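PDB 1XI3: thiamine-phosphate synthase from Pyrococcus furiosus, which probably condenses a thiazole phosphate with a hydroxymethylpyrimidine diphosphate to give thiamine phosphate and diphosphate, using one magnesium ion per subunit. Local coordinates for residues K16-T21 against P164-G169; M97-A102 against L109-S114; Y116-A121 against V158-I163; D174-V179 against D185-I190. All coordinates share one frame; numbering follows the deposited sequence.

Interaction 1 of 4, residues K16-T21 against P164-G169; sequences KLYVIT and PVVAIG
Tyr18 and Ile20 meet Val166 and Ile168 in an apolar contact inside the closed parallel barrel of this TIM-barrel enzyme. Strands 17-20 and 165-168 are not neighbours in the sheet: strand 186-189 runs between them, with Ala188 touching Tyr18 on one side and Val166 and Ile168 on the other. The small methyl of Ala188 suits that middle place, since larger side chains from the flanking strands can meet past it. In the layer nearer the C-terminal ends of the strands, Ile20 CD1 lies 3.6 Å from Ile168 CD1, and the two side chains cross at about a right angle, end methyl against end methyl. Ile168 reaches this point with CG1 anti to its backbone N (chi1 -170°) and the chain then extended (chi2 170°), which carries CD1 well into the barrel. One layer toward the N-terminal ends the fit is less intimate: Val166 CG1 comes to 4.2 Å from Tyr18 CB, touching the root of the side chain and standing obliquely to the ring. Tyrosine suits its place because its stem is apolar while its ring can carry a hydroxyl deep into the interior. There Tyr18 OH is hydrogen-bonded to Tyr131 OH and Gln44 NE2, and Gln44 belongs to the predicted pyrimidine diphosphate site. Ile20 CG1 lies at the edge of the Tyr18 ring, in its plane, while Phe74 meets the ring with the planes about 20° apart. The contact between the strands is thus purely dispersive, whereas the buried phenol is satisfied by other strands, so hydrophobic filling and a polar network share the barrel interior.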
loop_
_atom_site.group_PDB
_atom_site.type_symbol
_atom_site.label_atom_id
_atom_site.label_comp_id
_atom_site.label_asym_id
_atom_site.label_seq_id
_atom_site.Cartn_x
_atom_site.Cartn_y
_atom_site.Cartn_z
ATOM N N LYS A 16 2.313 9.481 -24.609
ATOM C CA LYS A 16 1.503 10.393 -25.406
ATOM C C LYS A 16 -0.019 10.380 -25.117
ATOM O O LYS A 16 -0.657 11.431 -25.071
ATOM C CB LYS A 16 1.831 10.261 -26.908
ATOM C CG LYS A 16 1.642 8.951 -27.524
ATOM C CD LYS A 16 2.204 8.986 -28.982
ATOM N N LEU A 17 -0.606 9.200 -24.952
ATOM C CA LEU A 17 -2.001 9.113 -24.583
ATOM C C LEU A 17 -2.091 8.191 -23.374
ATOM O O LEU A 17 -2.046 6.965 -23.486
ATOM C CB LEU A 17 -2.885 8.620 -25.734
ATOM C CG LEU A 17 -4.387 8.599 -25.410
ATOM C CD1 LEU A 17 -4.959 9.989 -24.927
ATOM C CD2 LEU A 17 -5.202 8.093 -26.586
ATOM N N TYR A 18 -2.248 8.838 -22.222
ATOM C CA TYR A 18 -2.112 8.230 -20.923
ATOM C C TYR A 18 -3.527 8.150 -20.302
ATOM O O TYR A 18 -4.130 9.150 -19.999
ATOM C CB TYR A 18 -1.187 9.153 -20.120
ATOM C CG TYR A 18 -0.674 8.642 -18.797
ATOM C CD1 TYR A 18 0.674 8.361 -18.627
ATOM C CD2 TYR A 18 -1.519 8.491 -17.711
ATOM C CE1 TYR A 18 1.179 7.894 -17.400
ATOM C CE2 TYR A 18 -1.018 8.012 -16.460
ATOM C CZ TYR A 18 0.310 7.717 -16.321
ATOM O OH TYR A 18 0.808 7.278 -15.106
ATOM N N VAL A 19 -4.066 6.947 -20.179
ATOM C CA VAL A 19 -5.435 6.730 -19.734
ATOM C C VAL A 19 -5.426 6.156 -18.307
ATOM O O VAL A 19 -4.748 5.153 -18.017
ATOM C CB VAL A 19 -6.209 5.774 -20.697
ATOM C CG1 VAL A 19 -7.546 5.378 -20.135
ATOM C CG2 VAL A 19 -6.390 6.437 -22.029
ATOM N N ILE A 20 -6.247 6.760 -17.441
ATOM C CA ILE A 20 -6.287 6.414 -16.041
ATOM C C ILE A 20 -7.645 5.811 -15.729
ATOM O O ILE A 20 -8.685 6.308 -16.163
ATOM C CB ILE A 20 -6.036 7.670 -15.169
ATOM C CG1 ILE A 20 -4.652 8.315 -15.502
ATOM C CG2 ILE A 20 -6.152 7.304 -13.684
ATOM C CD1 ILE A 20 -4.417 9.651 -14.916
ATOM N N THR A 21 -7.646 4.733 -14.958
ATOM C CA THR A 21 -8.903 4.050 -14.602
ATOM C C THR A 21 -9.741 4.860 -13.636
ATOM O O THR A 21 -9.221 5.689 -12.913
ATOM C CB THR A 21 -8.674 2.629 -13.973
ATOM O OG1 THR A 21 -8.104 2.729 -12.663
ATOM C CG2 THR A 21 -7.837 1.725 -14.918
ATOM N N PRO A 164 10.097 14.393 -19.327
ATOM C CA PRO A 164 8.804 14.446 -19.953
ATOM C C PRO A 164 7.695 14.947 -19.051
ATOM O O PRO A 164 7.711 14.687 -17.844
ATOM C CB PRO A 164 8.526 13.008 -20.338
ATOM C CG PRO A 164 9.879 12.381 -20.444
ATOM C CD PRO A 164 10.692 13.052 -19.410
ATOM N N VAL A 165 6.770 15.654 -19.669
ATOM C CA VAL A 165 5.606 16.231 -18.975
ATOM C C VAL A 165 4.330 15.733 -19.647
ATOM O O VAL A 165 4.152 15.899 -20.865
ATOM C CB VAL A 165 5.644 17.779 -18.996
ATOM C CG1 VAL A 165 4.407 18.352 -18.262
ATOM C CG2 VAL A 165 6.960 18.297 -18.445
ATOM N N VAL A 166 3.446 15.120 -18.842
ATOM C CA VAL A 166 2.113 14.731 -19.250
ATOM C C VAL A 166 1.128 15.707 -18.602
ATOM O O VAL A 166 1.132 15.881 -17.376
ATOM C CB VAL A 166 1.796 13.302 -18.808
ATOM C CG1 VAL A 166 0.427 12.915 -19.241
ATOM C CG2 VAL A 166 2.837 12.335 -19.392
ATOM N N ALA A 167 0.323 16.382 -19.414
ATOM C CA ALA A 167 -0.719 17.286 -18.884
ATOM C C ALA A 167 -1.848 16.455 -18.319
ATOM O O ALA A 167 -2.181 15.412 -18.882
ATOM C CB ALA A 167 -1.278 18.168 -20.007
ATOM N N ILE A 168 -2.500 16.939 -17.241
ATOM C CA ILE A 168 -3.633 16.263 -16.702
ATOM C C ILE A 168 -4.652 17.261 -16.151
ATOM O O ILE A 168 -4.270 18.326 -15.645
ATOM C CB ILE A 168 -3.213 15.241 -15.581
ATOM C CG1 ILE A 168 -4.407 14.360 -15.213
ATOM C CG2 ILE A 168 -2.603 15.952 -14.396
ATOM C CD1 ILE A 168 -4.104 13.189 -14.333
ATOM N N GLY A 169 -5.918 16.889 -16.253
ATOM C CA GLY A 169 -6.977 17.565 -15.538
ATOM C C GLY A 169 -7.925 18.314 -16.443
ATOM O O GLY A 169 -7.562 19.354 -17.011
#

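Interaction 2 of 4, residues M97-A102 against L109-S114; sequences MPIEVA and LIIGAS
Ile99, in the first turn of helix 99-105, packs against Ile111 and Ala113 of strand 110-115, fastening the helix of a beta-alpha-beta unit onto the strand that follows it. Both branches of Ile99 are used. Its CG2 methyl stands 4.1 Å from Ile111 CG2, while the longer arm takes CD1 to 4.0 Å from Ala113 CB. With CG1 beside its backbone N (chi1 -65°) and CD1 extended, Ile99 reaches both strand residues, and the beta-branched side chains of Ile99 and Ile111 cross obliquely. One turn on, Ala102 CB meets Ile111 CD1 at 4.3 Å; its small methyl lets the helix lie close. Leu92 and Val90 of the preceding strand and Ala124 of the next helix close the packed side.

The solvent side of the helix is marked by Glu100, which is exposed, as suits its charge. Pro98 and Val101 instead face the subunit interface, packing on Arg53 and Tyr56 of the second subunit respectively. Pro98 sits at the N-cap, and its carbonyl O accepts from Ala102 N at 2.9 Å. Ser114, predicted to bind the pyrimidine diphosphate, ends the strand segment and is hydrogen-bonded to Gln91. Joined by methyl contacts alone, helix and strand owe their fit to side-chain shape, while polar groups serve the helix start and a place near the strand's end.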
loop_
_atom_site.group_PDB
_atom_site.type_symbol
_atom_site.label_atom_id
_atom_site.label_comp_id
_atom_site.label_asym_id
_atom_site.label_seq_id
_atom_site.Cartn_x
_atom_site.Cartn_y
_atom_site.Cartn_z
ATOM N N MET A 97 4.180 8.122 -0.882
ATOM C CA MET A 97 5.569 7.931 -0.508
ATOM C C MET A 97 6.467 8.960 -1.143
ATOM O O MET A 97 6.322 9.263 -2.304
ATOM C CB MET A 97 6.036 6.544 -0.972
ATOM C CG MET A 97 7.326 6.146 -0.344
ATOM S SD MET A 97 7.666 4.418 -0.594
ATOM C CE MET A 97 6.479 3.652 0.551
ATOM N N PRO A 98 7.398 9.539 -0.367
ATOM C CA PRO A 98 8.358 10.481 -0.984
ATOM C C PRO A 98 9.145 9.819 -2.109
ATOM O O PRO A 98 9.463 8.634 -2.030
ATOM C CB PRO A 98 9.286 10.832 0.173
ATOM C CG PRO A 98 8.437 10.639 1.384
ATOM C CD PRO A 98 7.571 9.443 1.089
ATOM N N ILE A 99 9.427 10.600 -3.140
ATOM C CA ILE A 99 10.088 10.111 -4.312
ATOM C C ILE A 99 11.359 9.387 -3.963
ATOM O O ILE A 99 11.608 8.280 -4.443
ATOM C CB ILE A 99 10.345 11.229 -5.337
ATOM C CG1 ILE A 99 9.021 11.765 -5.859
ATOM C CG2 ILE A 99 11.217 10.698 -6.501
ATOM C CD1 ILE A 99 9.163 13.025 -6.651
ATOM N N GLU A 100 12.172 9.987 -3.103
ATOM C CA GLU A 100 13.476 9.396 -2.818
ATOM C C GLU A 100 13.348 8.033 -2.119
ATOM O O GLU A 100 14.154 7.146 -2.311
ATOM C CB GLU A 100 14.336 10.376 -1.995
ATOM C CG GLU A 100 13.866 10.607 -0.557
ATOM C CD GLU A 100 12.813 11.705 -0.385
ATOM O OE1 GLU A 100 12.166 12.191 -1.386
ATOM O OE2 GLU A 100 12.633 12.076 0.806
ATOM N N VAL A 101 12.301 7.884 -1.318
ATOM C CA VAL A 101 12.069 6.668 -0.583
ATOM C C VAL A 101 11.565 5.599 -1.531
ATOM O O VAL A 101 11.968 4.435 -1.454
ATOM C CB VAL A 101 11.032 6.935 0.579
ATOM C CG1 VAL A 101 10.674 5.640 1.297
ATOM C CG2 VAL A 101 11.601 7.946 1.541
ATOM N N ALA A 102 10.634 5.979 -2.394
ATOM C CA ALA A 102 10.143 5.041 -3.427
ATOM C C ALA A 102 11.285 4.495 -4.287
ATOM O O ALA A 102 11.326 3.294 -4.590
ATOM C CB ALA A 102 9.141 5.736 -4.302
ATOM N N LEU A 109 11.479 0.846 -10.830
ATOM C CA LEU A 109 10.250 1.469 -11.263
ATOM C C LEU A 109 10.485 2.847 -11.850
ATOM O O LEU A 109 11.320 3.629 -11.353
ATOM C CB LEU A 109 9.243 1.601 -10.074
ATOM C CG LEU A 109 8.638 0.346 -9.537
ATOM C CD1 LEU A 109 7.701 0.698 -8.387
ATOM C CD2 LEU A 109 7.928 -0.503 -10.572
ATOM N N ILE A 110 9.742 3.153 -12.897
ATOM C CA ILE A 110 9.649 4.505 -13.415
ATOM C C ILE A 110 8.791 5.283 -12.437
ATOM O O ILE A 110 7.740 4.825 -12.041
ATOM C CB ILE A 110 8.982 4.505 -14.787
ATOM C CG1 ILE A 110 9.827 3.702 -15.785
ATOM C CG2 ILE A 110 8.747 5.914 -15.267
ATOM C CD1 ILE A 110 9.164 3.414 -17.060
ATOM N N ILE A 111 9.251 6.471 -12.075
ATOM C CA ILE A 111 8.552 7.331 -11.137
ATOM C C ILE A 111 7.909 8.520 -11.857
ATOM O O ILE A 111 8.591 9.360 -12.452
ATOM C CB ILE A 111 9.501 7.885 -10.075
ATOM C CG1 ILE A 111 10.242 6.756 -9.330
ATOM C CG2 ILE A 111 8.735 8.822 -9.105
ATOM C CD1 ILE A 111 9.448 5.764 -8.594
ATOM N N GLY A 112 6.594 8.595 -11.788
ATOM C CA GLY A 112 5.891 9.771 -12.201
ATOM C C GLY A 112 5.560 10.575 -10.961
ATOM O O GLY A 112 5.192 9.998 -9.942
ATOM N N ALA A 113 5.648 11.897 -11.077
ATOM C CA ALA A 113 5.296 12.805 -9.993
ATOM C C ALA A 113 4.114 13.692 -10.361
ATOM O O ALA A 113 4.155 14.386 -11.393
ATOM C CB ALA A 113 6.514 13.650 -9.643
ATOM N N SER A 114 3.091 13.729 -9.497
ATOM C CA SER A 114 1.926 14.585 -9.673
ATOM C C SER A 114 2.282 15.947 -9.089
ATOM O O SER A 114 2.614 16.035 -7.897
ATOM C CB SER A 114 0.689 14.030 -8.970
ATOM O OG SER A 114 0.235 12.808 -9.546
#

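Interaction 3 of 4, residues Y116-A121 against V158-I163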
loop_
_atom_site.group_PDB
_atom_site.type_symbol
_atom_site.label_atom_id
_atom_site.label_comp_id
_atom_site.label_asym_id
_atom_site.label_seq_id
_atom_site.Cartn_x
_atom_site.Cartn_y
_atom_site.Cartn_z
ATOM N N TYR A 116 1.572 20.367 -9.045
ATOM C CA TYR A 116 0.484 21.345 -9.164
ATOM C C TYR A 116 1.000 22.806 -9.128
ATOM O O TYR A 116 0.194 23.787 -8.921
ATOM C CB TYR A 116 -0.505 21.128 -8.037
ATOM C CG TYR A 116 -1.119 19.727 -7.989
ATOM C CD1 TYR A 116 -2.331 19.460 -8.625
ATOM C CD2 TYR A 116 -0.469 18.683 -7.331
ATOM C CE1 TYR A 116 -2.887 18.210 -8.602
ATOM C CE2 TYR A 116 -1.033 17.405 -7.297
ATOM C CZ TYR A 116 -2.239 17.185 -7.947
ATOM O OH TYR A 116 -2.848 15.933 -7.943
ATOM N N SER A 117 2.300 22.948 -9.384
ATOM C CA SER A 117 2.998 24.261 -9.403
ATOM C C SER A 117 4.347 24.101 -10.002
ATOM O O SER A 117 4.920 22.990 -10.007
ATOM C CB SER A 117 3.140 24.813 -7.971
ATOM O OG SER A 117 4.077 24.075 -7.202
ATOM N N LEU A 118 4.928 25.213 -10.440
ATOM C CA LEU A 118 6.301 25.229 -10.892
ATOM C C LEU A 118 7.298 24.721 -9.837
ATOM O O LEU A 118 8.178 23.912 -10.147
ATOM C CB LEU A 118 6.675 26.657 -11.337
ATOM C CG LEU A 118 8.074 26.850 -11.854
ATOM C CD1 LEU A 118 8.369 25.922 -13.042
ATOM C CD2 LEU A 118 8.271 28.322 -12.235
ATOM N N GLU A 119 7.172 25.202 -8.589
ATOM C CA GLU A 119 8.051 24.755 -7.517
ATOM C C GLU A 119 7.995 23.232 -7.353
ATOM O O GLU A 119 9.030 22.583 -7.193
ATOM C CB GLU A 119 7.686 25.438 -6.186
ATOM C CG GLU A 119 8.533 24.947 -4.982
ATOM C CD GLU A 119 10.042 24.894 -5.264
ATOM O OE1 GLU A 119 10.550 25.720 -6.084
ATOM O OE2 GLU A 119 10.719 24.023 -4.652
ATOM N N GLU A 120 6.769 22.693 -7.361
ATOM C CA GLU A 120 6.573 21.247 -7.228
ATOM C C GLU A 120 7.224 20.510 -8.395
ATOM O O GLU A 120 7.892 19.492 -8.194
ATOM C CB GLU A 120 5.097 20.897 -7.089
ATOM C CG GLU A 120 4.514 21.240 -5.693
ATOM C CD GLU A 120 3.110 20.750 -5.443
ATOM O OE1 GLU A 120 2.570 21.053 -4.334
ATOM O OE2 GLU A 120 2.501 20.072 -6.294
ATOM N N ALA A 121 7.058 21.047 -9.597
ATOM C CA ALA A 121 7.704 20.479 -10.811
ATOM C C ALA A 121 9.225 20.401 -10.701
ATOM O O ALA A 121 9.847 19.364 -10.918
ATOM C CB ALA A 121 7.281 21.282 -12.055
ATOM N N VAL A 158 6.622 23.148 -18.733
ATOM C CA VAL A 158 7.227 22.551 -19.935
ATOM C C VAL A 158 8.543 23.258 -20.262
ATOM O O VAL A 158 9.563 22.619 -20.544
ATOM C CB VAL A 158 6.276 22.611 -21.129
ATOM C CG1 VAL A 158 7.026 22.265 -22.436
ATOM C CG2 VAL A 158 5.066 21.680 -20.924
ATOM N N GLU A 159 8.534 24.588 -20.161
ATOM C CA GLU A 159 9.742 25.374 -20.438
ATOM C C GLU A 159 10.857 25.193 -19.403
ATOM O O GLU A 159 12.036 25.413 -19.718
ATOM C CB GLU A 159 9.385 26.856 -20.492
ATOM C CG GLU A 159 8.489 27.242 -21.627
ATOM C CD GLU A 159 8.031 28.706 -21.543
ATOM O OE1 GLU A 159 7.226 29.127 -22.415
ATOM O OE2 GLU A 159 8.456 29.420 -20.599
ATOM N N SER A 160 10.491 24.804 -18.178
ATOM C CA SER A 160 11.388 24.834 -17.048
ATOM C C SER A 160 12.023 23.520 -16.676
ATOM O O SER A 160 12.983 23.509 -15.897
ATOM C CB SER A 160 10.653 25.394 -15.825
ATOM O OG SER A 160 10.061 26.657 -16.116
ATOM N N VAL A 161 11.509 22.404 -17.204
ATOM C CA VAL A 161 12.054 21.091 -16.858
ATOM C C VAL A 161 12.514 20.349 -18.100
ATOM O O VAL A 161 12.090 20.665 -19.201
ATOM C CB VAL A 161 11.025 20.193 -16.096
ATOM C CG1 VAL A 161 10.491 20.912 -14.901
ATOM C CG2 VAL A 161 9.894 19.733 -17.017
ATOM N N LYS A 162 13.379 19.358 -17.891
ATOM C CA LYS A 162 13.984 18.592 -18.983
ATOM C C LYS A 162 13.391 17.189 -19.141
ATOM O O LYS A 162 13.595 16.545 -20.176
ATOM C CB LYS A 162 15.479 18.463 -18.731
ATOM C CG LYS A 162 16.178 19.806 -18.688
ATOM N N ILE A 163 12.690 16.720 -18.108
ATOM C CA ILE A 163 12.019 15.420 -18.152
ATOM C C ILE A 163 10.635 15.534 -18.823
ATOM O O ILE A 163 10.060 16.634 -18.939
ATOM C CB ILE A 163 11.841 14.791 -16.740
ATOM C CG1 ILE A 163 11.110 15.749 -15.761
ATOM C CG2 ILE A 163 13.189 14.378 -16.155
ATOM C CD1 ILE A 163 10.719 15.143 -14.454
#
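Ser160, the last residue of helix 150-160, and Val161 just after it touch Leu118 and Ala121 in the first turn of helix 118-127, so two helices on the outside of the barrel meet here. Along 158-163, Val158 faces Val184 and Glu159 is exposed, its carboxylate paired with Arg155. Ser160 makes the first contact: Leu118 CD1 lies 3.6 Å from both Ser160 CB and Ser160 OG, one methyl resting alongside the CB-OG bond. Leu118 extends this branch with CG anti to its backbone N (chi1 -179°). The hydroxyl is hydrogen-bonded to Lys156 O, so serine keeps its polar end on its own helix. Val161 leaves the helical conformation, and its CG1 meets Ala121 CB at 4.3 Å; it also packs on Leu132 of strand 131-135, as do Ala121 and Ile163.

Helix 118-127 fixes its own start: Ser117, the N-cap, accepts from Glu120 N through OG at 3.0 Å (161°), while Glu120 OE2, met from above the carboxylate plane, takes Tyr116 N at 2.9 Å. The two segments therefore meet through methyls and the CB-OG flank of Ser160, while Glu125, further along helix 118-127, accepts from Lys162 N and adds a polar tie.

Interaction 4 of 4, residues D174-V179 against D185-I190; sequences DNAREV and DGIAVI. With SO4 (sulfate ion), chain C.
The last beta-alpha-beta unit of the barrel, strand 165-168 to helix 176-180 to strand 186-189, holds this contact, and its strand leads directly to a sulfate site at the barrel mouth. Ile187 carries the packing with two separate methyls. Its CD1 lies 4.1 Å from Ala176 CB, and its CG2 approaches Val179 CG1 to 3.9 Å, so one isoleucine spans a turn of the helix. CG1 of Ile187 sits between the backbone N and the carbonyl carbon (chi1 57°), which leaves CG2 beside the N and spreads the two arms toward different helix residues. Ala176, with only a methyl, leaves room for the longer arm, and beta-branched Val179 offers a compact methyl to the shorter one. Around them, Val179 also packs on Ala167, Ala176 on Ile209 and Ile187 on Val210; Ile209 and Val210 both belong to helix 199-214. The Asn175 amide ties the helix start to the preceding loop, OD1 bonding to Asn172 N and ND2 to Gly170 O.

Past the strand, Ile190 N gives a hydrogen bond to SO4 O3 of 3.1 Å with an angle of 148°, and Ile190 CB comes to 3.4 Å from SO4 O2. Gly170 N and Ser191 OG are also hydrogen-bonded to the ion. The sulfate probably came from the crystallisation liquor, but Gly170, Ile190 and Ser191 are predicted to bind the thiazole phosphate substrate, so it is consistent with the place of that phosphate. Apolar packing thus sets strand against helix, while backbone N-H groups after the two strands and the Ser191 hydroxyl bind the anion.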
loop_
_atom_site.group_PDB
_atom_site.type_symbol
_atom_site.label_atom_id
_atom_site.label_comp_id
_atom_site.label_asym_id
_atom_site.label_seq_id
_atom_site.Cartn_x
_atom_site.Cartn_y
_atom_site.Cartn_z
ATOM N N ASP A 174 -12.140 18.559 -27.100
ATOM C CA ASP A 174 -12.348 19.969 -27.414
ATOM C C ASP A 174 -11.196 20.883 -27.003
ATOM O O ASP A 174 -11.039 21.937 -27.583
ATOM C CB ASP A 174 -13.648 20.460 -26.771
ATOM C CG ASP A 174 -14.902 19.739 -27.326
ATOM O OD1 ASP A 174 -14.896 19.314 -28.504
ATOM O OD2 ASP A 174 -15.888 19.592 -26.578
ATOM N N ASN A 175 -10.429 20.524 -25.964
ATOM C CA ASN A 175 -9.308 21.353 -25.511
ATOM C C ASN A 175 -7.958 20.671 -25.675
ATOM O O ASN A 175 -6.916 21.288 -25.439
ATOM C CB ASN A 175 -9.497 21.832 -24.062
ATOM C CG ASN A 175 -9.659 20.690 -23.074
ATOM O OD1 ASN A 175 -9.050 19.634 -23.237
ATOM N ND2 ASN A 175 -10.477 20.897 -22.050
ATOM N N ALA A 176 -7.964 19.428 -26.146
ATOM C CA ALA A 176 -6.725 18.667 -26.288
ATOM C C ALA A 176 -5.675 19.320 -27.181
ATOM O O ALA A 176 -4.507 19.356 -26.820
ATOM C CB ALA A 176 -7.021 17.245 -26.721
ATOM N N ARG A 177 -6.051 19.897 -28.337
ATOM C CA ARG A 177 -5.028 20.585 -29.170
ATOM C C ARG A 177 -4.355 21.737 -28.456
ATOM O O ARG A 177 -3.142 21.858 -28.502
ATOM C CB ARG A 177 -5.605 21.110 -30.501
ATOM C CG ARG A 177 -5.853 20.040 -31.484
ATOM C CD ARG A 177 -6.057 20.602 -32.907
ATOM N NE ARG A 177 -5.787 19.525 -33.848
ATOM C CZ ARG A 177 -6.666 18.578 -34.135
ATOM N NH1 ARG A 177 -7.860 18.589 -33.575
ATOM N NH2 ARG A 177 -6.351 17.608 -34.977
ATOM N N GLU A 178 -5.134 22.597 -27.782
ATOM C CA GLU A 178 -4.544 23.712 -27.099
ATOM C C GLU A 178 -3.602 23.205 -26.010
ATOM O O GLU A 178 -2.554 23.780 -25.794
ATOM C CB GLU A 178 -5.600 24.628 -26.493
ATOM C CG GLU A 178 -5.052 26.021 -26.179
ATOM N N VAL A 179 -4.000 22.135 -25.319
ATOM C CA VAL A 179 -3.116 21.547 -24.285
ATOM C C VAL A 179 -1.805 21.043 -24.921
ATOM O O VAL A 179 -0.696 21.355 -24.467
ATOM C CB VAL A 179 -3.827 20.412 -23.498
ATOM C CG1 VAL A 179 -2.874 19.724 -22.558
ATOM C CG2 VAL A 179 -5.031 20.971 -22.698
ATOM N N ASP A 185 4.560 16.264 -23.661
ATOM C CA ASP A 185 4.815 15.006 -24.343
ATOM C C ASP A 185 3.572 14.128 -24.479
ATOM O O ASP A 185 3.581 13.159 -25.209
ATOM C CB ASP A 185 5.929 14.302 -23.617
ATOM C CG ASP A 185 7.174 15.166 -23.551
ATOM O OD1 ASP A 185 7.442 15.828 -22.504
ATOM O OD2 ASP A 185 7.818 15.288 -24.619
ATOM N N GLY A 186 2.512 14.455 -23.734
ATOM C CA GLY A 186 1.330 13.663 -23.720
ATOM C C GLY A 186 0.222 14.283 -22.923
ATOM O O GLY A 186 0.418 15.285 -22.216
ATOM N N ILE A 187 -0.949 13.674 -23.036
ATOM C CA ILE A 187 -2.114 14.041 -22.240
ATOM C C ILE A 187 -2.638 12.840 -21.477
ATOM O O ILE A 187 -2.657 11.726 -21.980
ATOM C CB ILE A 187 -3.220 14.682 -23.079
ATOM C CG1 ILE A 187 -3.653 13.739 -24.227
ATOM C CG2 ILE A 187 -2.722 15.994 -23.629
ATOM C CD1 ILE A 187 -4.931 14.162 -24.949
ATOM N N ALA A 188 -3.029 13.100 -20.220
ATOM C CA ALA A 188 -3.638 12.128 -19.365
ATOM C C ALA A 188 -5.117 12.448 -19.233
ATOM O O ALA A 188 -5.486 13.591 -18.969
ATOM C CB ALA A 188 -2.970 12.104 -17.995
ATOM N N VAL A 189 -5.938 11.424 -19.415
ATOM C CA VAL A 189 -7.372 11.560 -19.356
ATOM C C VAL A 189 -8.005 10.514 -18.447
ATOM O O VAL A 189 -7.542 9.367 -18.377
ATOM C CB VAL A 189 -8.002 11.507 -20.762
ATOM C CG1 VAL A 189 -7.569 12.727 -21.580
ATOM C CG2 VAL A 189 -7.639 10.229 -21.481
ATOM N N ILE A 190 -9.093 10.917 -17.791
ATOM C CA ILE A 190 -9.943 9.999 -17.037
ATOM C C ILE A 190 -11.353 10.099 -17.631
ATOM O O ILE A 190 -11.771 9.227 -18.389
ATOM C CB ILE A 190 -9.934 10.308 -15.515
ATOM C CG1 ILE A 190 -8.482 10.493 -15.029
ATOM C CG2 ILE A 190 -10.672 9.191 -14.769
ATOM C CD1 ILE A 190 -8.314 10.502 -13.493
HETATM S S SO4 C . -10.362 14.407 -15.890
HETATM O O1 SO4 C . -11.199 15.382 -16.617
HETATM O O2 SO4 C . -11.340 13.426 -15.437
HETATM O O3 SO4 C . -9.393 13.791 -16.799
HETATM O O4 SO4 C . -9.621 15.173 -14.934
#

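From the N terminus, residues 16-21 form the first barrel strand, and interaction 1 closes the longest loop by bringing them to 164-169. Within that loop lie interaction 2, a short closure between 97-102 and 109-114, and then interaction 3, which joins 116-121 to 158-163; these two follow in series. Interaction 4 begins only after interaction 1 has closed, and no loops cross. Strand 186-189 of interaction 4 stands between the two strands of interaction 1, with Ala167 O and Ala188 N probably hydrogen-bonded. Interactions 2 and 4, centres about 23 Å apart, fasten helices to strands on opposite sides of the chain's centre, while interaction 3 links two outer helices.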